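Local coordinates for fibronectin-binding protein (Streptococcus pyogenes, PDB 5A0L), which is a surface adhesin whose thioester domain, modelled here, carries an internal thioester that mediates covalent binding to the host, at residues G27-A30 against R31-N34; G117-D120 against L121-I124; E148-R152 against N153-S157. All coordinates share one frame; numbering follows the deposited sequence.

Overall arrangement
The three contacts are local pieces of chain that lie close together in the fold, met in numerical order along the sequence. Contact 1 lies in the loop joining strands 19-23 and 35-39 of the antiparallel barrel, contact 2 forms the start of helix 120-135, and contact 3 ends helix 148-152 and runs up to helix 158-172. The centres of contacts 1 and 2 are about 12 Å apart, and that of contact 3 is about 15 Å from each of them. All three touch one another: the barrel loop 27-34 meets both helix-end segments through polar groups and packing, tying barrel to helical part, while contacts 2 and 3 meet through packing between Asn122 and Ile156.

Contact 1: G27-A30 against R31-N34; sequences GIFA and RYHN. With ZN (zinc ion), chain C.
Phe29 to Tyr32 make a type I beta turn, closed by the backbone bond from Tyr32 N to Phe29 O at 3.1 Å. On the side-chain level Arg31 does most of the work. Its CG takes the position between backbone N and carbonyl carbon (chi1 64°), and from there the chain runs straight to NE, alongside Phe29 and pointing the same way. The guanidinium ends over one face of the Phe29 ring, NH2 4.1 Å above the plane and displaced toward the rim. The two planes are 35° apart, so this is a tilted approach; Arg31 NH1 comes to 3.7 Å from Phe29 CD1. Ile28 CG1 covers the other face of the phenyl.

The turn sits in the loop that carries the barrel from strand 19-23 to its antiparallel neighbour 35-39, and Arg31 and Tyr32 point from it toward the helical part. CG of Arg31 lies over the centre of the Tyr32 ring, 3.8 Å above it. Tyr32 OH receives Arg31 NH2 and, more weakly, NE, while also bonding Asn122 OD1; Arg31 NH1 forms a salt bridge with Glu155 OE1. CD2 of Tyr32 packs 3.8 Å from Phe29 CB. His33, whose ring stacks on Phe56, binds a zinc ion through NE2 at 2.2 Å in the conformer given here. Five waters complete the six ligands, one of them donating to Ala30 O at 2.6 Å, and another water bridges Tyr32 O and, weakly, Phe29 O.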
# COMPACT_ATOMS: atom_id res chain seq x y z
N GLY A 27 17.72 3.45 -1.71
CA GLY A 27 18.70 2.60 -1.03
C GLY A 27 19.03 1.28 -1.73
O GLY A 27 18.59 1.03 -2.87
N ILE A 28 19.79 0.43 -1.04
CA ILE A 28 20.37 -0.75 -1.66
C ILE A 28 19.62 -2.06 -1.43
O ILE A 28 20.01 -3.09 -1.96
CB ILE A 28 21.85 -0.94 -1.21
CG1 ILE A 28 21.95 -1.29 0.28
CG2 ILE A 28 22.66 0.32 -1.51
CD1 ILE A 28 23.33 -1.73 0.73
N PHE A 29 18.54 -2.02 -0.65
CA PHE A 29 17.85 -3.24 -0.25
C PHE A 29 16.61 -3.44 -1.11
O PHE A 29 15.64 -2.68 -1.03
CB PHE A 29 17.52 -3.23 1.24
CG PHE A 29 18.73 -3.04 2.13
CD1 PHE A 29 19.68 -4.05 2.26
CD2 PHE A 29 18.93 -1.83 2.81
CE1 PHE A 29 20.79 -3.86 3.07
CE2 PHE A 29 20.05 -1.64 3.61
CZ PHE A 29 20.98 -2.66 3.74
N ALA A 30 16.66 -4.47 -1.94
CA ALA A 30 15.61 -4.73 -2.92
C ALA A 30 14.25 -5.02 -2.31
O ALA A 30 13.22 -4.90 -2.98
CB ALA A 30 16.02 -5.89 -3.82
N ARG A 31 14.24 -5.40 -1.03
CA ARG A 31 12.98 -5.66 -0.32
C ARG A 31 12.10 -4.41 -0.13
O ARG A 31 10.90 -4.51 0.12
CB ARG A 31 13.24 -6.32 1.04
CG ARG A 31 14.01 -5.47 2.05
CD ARG A 31 14.14 -6.25 3.34
NE ARG A 31 14.92 -5.49 4.31
CZ ARG A 31 16.24 -5.52 4.42
NH1 ARG A 31 16.99 -6.28 3.61
NH2 ARG A 31 16.83 -4.78 5.36
N TYR A 32 12.72 -3.23 -0.20
CA TYR A 32 12.03 -1.99 0.09
C TYR A 32 11.60 -1.22 -1.14
O TYR A 32 12.29 -1.19 -2.15
CB TYR A 32 12.88 -1.05 0.94
CG TYR A 32 13.25 -1.56 2.32
CD1 TYR A 32 12.29 -2.12 3.16
CD2 TYR A 32 14.52 -1.42 2.81
CE1 TYR A 32 12.59 -2.56 4.43
CE2 TYR A 32 14.85 -1.87 4.07
CZ TYR A 32 13.88 -2.43 4.88
OH TYR A 32 14.24 -2.91 6.10
N HIS A 33 10.43 -0.60 -1.01
CA HIS A 33 9.92 0.40 -1.92
C HIS A 33 9.28 1.52 -1.09
O HIS A 33 8.88 1.30 0.08
CB HIS A 33 8.88 -0.20 -2.90
CG HIS A 33 9.42 -1.30 -3.74
ND1 HIS A 33 9.39 -2.62 -3.35
CD2 HIS A 33 10.09 -1.28 -4.91
CE1 HIS A 33 9.96 -3.37 -4.27
NE2 HIS A 33 10.41 -2.58 -5.22
N ASN A 34 9.13 2.70 -1.68
CA ASN A 34 8.43 3.78 -1.02
C ASN A 34 7.73 4.59 -2.09
O ASN A 34 8.26 5.55 -2.65
CB ASN A 34 9.39 4.61 -0.17
CG ASN A 34 8.67 5.62 0.67
OD1 ASN A 34 7.48 5.88 0.48
ND2 ASN A 34 9.37 6.18 1.64
ZN ZN C . 11.67 -3.35 -6.84
O HOH W 1 14.38 -1.53 -3.97
O HOH W 2 12.77 -4.74 -5.56
O HOH W 3 12.90 -4.20 -8.40
O HOH W 4 10.32 -4.81 -7.49
O HOH W 5 13.26 -1.99 -6.54
O HOH W 6 10.94 -2.14 -8.36

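Contact 2: G117-D120 against L121-I124; sequences GIED and LNAI
Ile118 and Asn122 cross at a slant where the chain enters helix 120-135, with Glu119 at the N-cap. The branch that touches is CG2 of Ile118, which stands 3.5 Å from Asn122 CB. A chi1 of -57° sets CG1 of Ile118 anti to the carbonyl carbon and CG2 anti to the backbone N, turned toward the first turn of the helix, where Ala123 CB is 3.9 Å from Ile118 CG2. This is the residue pairing of a hydrophobic staple, one residue before the N-cap against the fourth residue after it. Leu163 and Ala167 of helix 158-172 pack on the same isoleucine, joining the helix start to its neighbour.

Glu119 and Asn122 run side by side in the same direction, carboxylate and amide planes only 16° apart. They stop short of a direct bond, Glu119 OE1 to Asn122 ND2 being 3.8 Å, and a water fills the role instead, donating to OE1 of Glu119 and accepting from ND2 of Asn122. That ND2 also donates to Gln160 OE1, which takes Glu119 N as well, while OD1 of Asn122 is bonded to Tyr32. The buried amide is thus held at both ends, which should fix its rotation.

In the backbone, Ala123 N donates to the carbonyl O of the N-cap residue Glu119 at 2.8 Å. Ile124 N donates to Asp120 O at 2.9 Å, and CG1 of Ile124 rests against that same oxygen at 3.4 Å.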
# COMPACT_ATOMS: atom_id res chain seq x y z
N GLY A 117 7.10 2.22 16.67
CA GLY A 117 8.46 1.73 16.78
C GLY A 117 9.03 1.06 15.55
O GLY A 117 10.18 0.67 15.54
N ILE A 118 8.19 0.84 14.54
CA ILE A 118 8.64 0.22 13.29
C ILE A 118 9.19 1.31 12.38
O ILE A 118 8.54 2.30 12.14
CB ILE A 118 7.49 -0.57 12.61
CG1 ILE A 118 6.93 -1.63 13.55
CG2 ILE A 118 8.01 -1.20 11.33
CD1 ILE A 118 5.77 -2.43 13.00
N GLU A 119 10.42 1.10 11.90
CA GLU A 119 11.04 2.06 11.01
C GLU A 119 10.18 2.22 9.76
O GLU A 119 9.55 1.25 9.30
CB GLU A 119 12.45 1.60 10.63
CG GLU A 119 13.41 1.55 11.79
CD GLU A 119 14.71 0.82 11.52
OE1 GLU A 119 14.98 0.43 10.36
OE2 GLU A 119 15.48 0.65 12.48
N ASP A 120 10.17 3.41 9.18
CA ASP A 120 9.24 3.73 8.08
C ASP A 120 9.27 2.67 6.95
O ASP A 120 8.20 2.23 6.52
CB ASP A 120 9.55 5.09 7.48
CG ASP A 120 9.28 6.23 8.44
OD1 ASP A 120 8.75 6.03 9.54
OD2 ASP A 120 9.66 7.35 8.07
N LEU A 121 10.44 2.28 6.47
CA LEU A 121 10.45 1.36 5.33
C LEU A 121 9.93 -0.00 5.72
O LEU A 121 9.32 -0.69 4.89
CB LEU A 121 11.87 1.27 4.74
CG LEU A 121 12.33 2.52 3.98
CD1 LEU A 121 13.84 2.51 3.73
CD2 LEU A 121 11.57 2.70 2.66
N ASN A 122 10.17 -0.43 6.96
CA ASN A 122 9.59 -1.67 7.46
C ASN A 122 8.06 -1.57 7.66
O ASN A 122 7.35 -2.56 7.47
CB ASN A 122 10.26 -2.10 8.77
CG ASN A 122 11.69 -2.54 8.58
OD1 ASN A 122 12.05 -3.06 7.53
ND2 ASN A 122 12.52 -2.33 9.62
N ALA A 123 7.59 -0.39 8.06
CA ALA A 123 6.17 -0.17 8.29
C ALA A 123 5.45 -0.21 6.94
O ALA A 123 4.32 -0.76 6.83
CB ALA A 123 5.94 1.13 9.01
N ILE A 124 6.04 0.42 5.92
CA ILE A 124 5.49 0.34 4.55
C ILE A 124 5.45 -1.14 4.13
O ILE A 124 4.45 -1.60 3.57
CB ILE A 124 6.36 1.19 3.61
CG1 ILE A 124 6.16 2.68 3.90
CG2 ILE A 124 6.03 0.90 2.15
CD1 ILE A 124 7.17 3.59 3.26
O HOH W 7 15.50 -2.50 9.90

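Contact 3: E148-R152 against N153-S157; sequences EREVR and NGEIS
Glu150 and Ile156 lie side by side, pointing the same way, with CB of Glu150 3.8 Å from both CG1 and CD1 of Ile156. Bending at chi2 (78°) turns the Glu150 carboxylate away, leaving the aliphatic part to do the packing. Beneath them the backbone ends helix 148-152 in a Schellman motif: Glu155 N donates to Glu150 O at 2.9 Å and Gly154 N to Val151 O at 3.1 Å, with Gly154 at positive phi as the C' residue. Glu150 O takes a second, weak bond from Ile156 N. Val151 CA approaches Ile156 O at 3.4 Å, and one water donates to both Val151 O and Ile156 O.

Farther out, in the conformer given for Arg152, its NE meets Glu148 OE2 on the anti side at 2.6 Å, a salt bridge one turn apart on the helix; Glu148 OE1 is paired with Arg165 of helix 158-172. Ser157 OG caps the start of that helix at Gln160 N.

Glu150 and Glu155 bring like charges near each other, Glu150 OE2 to Glu155 OE1 5.1 Å. The salt bridge from Glu155 OE1 to Arg31 may offset part of that repulsion.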
# COMPACT_ATOMS: atom_id res chain seq x y z
N GLU A 148 12.57 -13.98 8.57
CA GLU A 148 13.60 -14.67 9.33
C GLU A 148 14.94 -14.67 8.58
O GLU A 148 16.00 -14.66 9.21
CB GLU A 148 13.16 -16.08 9.69
CG GLU A 148 14.07 -16.79 10.69
CD GLU A 148 14.12 -16.19 12.09
OE1 GLU A 148 13.33 -15.32 12.45
OE2 GLU A 148 14.99 -16.66 12.84
N ARG A 149 14.91 -14.76 7.24
CA ARG A 149 16.16 -14.71 6.49
C ARG A 149 16.90 -13.40 6.78
O ARG A 149 18.12 -13.40 7.05
CB ARG A 149 15.91 -14.88 5.01
CG ARG A 149 17.20 -14.99 4.20
CD ARG A 149 16.92 -15.25 2.72
NE ARG A 149 16.37 -16.58 2.48
CZ ARG A 149 15.96 -17.03 1.30
NH1 ARG A 149 16.03 -16.24 0.23
NH2 ARG A 149 15.45 -18.24 1.18
N GLU A 150 16.17 -12.29 6.76
CA GLU A 150 16.74 -11.00 7.13
C GLU A 150 17.31 -10.95 8.55
O GLU A 150 18.35 -10.36 8.76
CB GLU A 150 15.70 -9.90 6.95
CG GLU A 150 15.42 -9.53 5.50
CD GLU A 150 14.52 -10.46 4.71
OE1 GLU A 150 13.90 -11.42 5.24
OE2 GLU A 150 14.42 -10.19 3.50
N VAL A 151 16.64 -11.55 9.52
CA VAL A 151 17.14 -11.58 10.89
C VAL A 151 18.46 -12.33 10.95
O VAL A 151 19.45 -11.85 11.52
CB VAL A 151 16.12 -12.25 11.85
CG1 VAL A 151 16.68 -12.36 13.26
CG2 VAL A 151 14.81 -11.46 11.90
N ARG A 152 18.50 -13.50 10.35
CA ARG A 152 19.69 -14.36 10.38
C ARG A 152 20.89 -13.68 9.74
O ARG A 152 22.04 -13.86 10.17
CB ARG A 152 19.43 -15.70 9.66
CG ARG A 152 18.30 -16.57 10.23
CD ARG A 152 18.44 -16.95 11.69
NE ARG A 152 17.26 -17.68 12.13
CZ ARG A 152 16.96 -18.91 11.73
NH1 ARG A 152 17.77 -19.53 10.90
NH2 ARG A 152 15.85 -19.51 12.15
N ASN A 153 20.63 -12.92 8.69
CA ASN A 153 21.69 -12.22 7.97
C ASN A 153 22.03 -10.82 8.47
O ASN A 153 22.83 -10.08 7.85
CB ASN A 153 21.29 -12.18 6.50
CG ASN A 153 21.48 -13.52 5.85
OD1 ASN A 153 20.54 -14.25 5.56
ND2 ASN A 153 22.73 -13.90 5.69
N GLY A 154 21.44 -10.45 9.60
CA GLY A 154 21.74 -9.20 10.27
C GLY A 154 21.21 -7.97 9.57
O GLY A 154 21.65 -6.86 9.83
N GLU A 155 20.21 -8.17 8.71
CA GLU A 155 19.66 -7.08 7.91
C GLU A 155 18.51 -6.33 8.57
O GLU A 155 18.32 -5.14 8.31
CB GLU A 155 19.23 -7.56 6.54
CG GLU A 155 20.39 -8.11 5.75
CD GLU A 155 20.09 -8.33 4.29
OE1 GLU A 155 18.98 -8.04 3.82
OE2 GLU A 155 21.01 -8.80 3.61
N ILE A 156 17.70 -7.07 9.33
CA ILE A 156 16.68 -6.47 10.16
C ILE A 156 16.88 -7.08 11.53
O ILE A 156 17.12 -8.29 11.65
CB ILE A 156 15.24 -6.74 9.67
CG1 ILE A 156 15.07 -6.35 8.20
CG2 ILE A 156 14.27 -5.93 10.52
CD1 ILE A 156 13.74 -6.72 7.58
N SER A 157 16.82 -6.23 12.55
CA SER A 157 17.01 -6.70 13.90
C SER A 157 15.85 -7.59 14.30
O SER A 157 14.71 -7.49 13.76
CB SER A 157 17.15 -5.53 14.87
OG SER A 157 15.92 -4.78 14.88
O HOH W 8 19.44 -9.42 12.78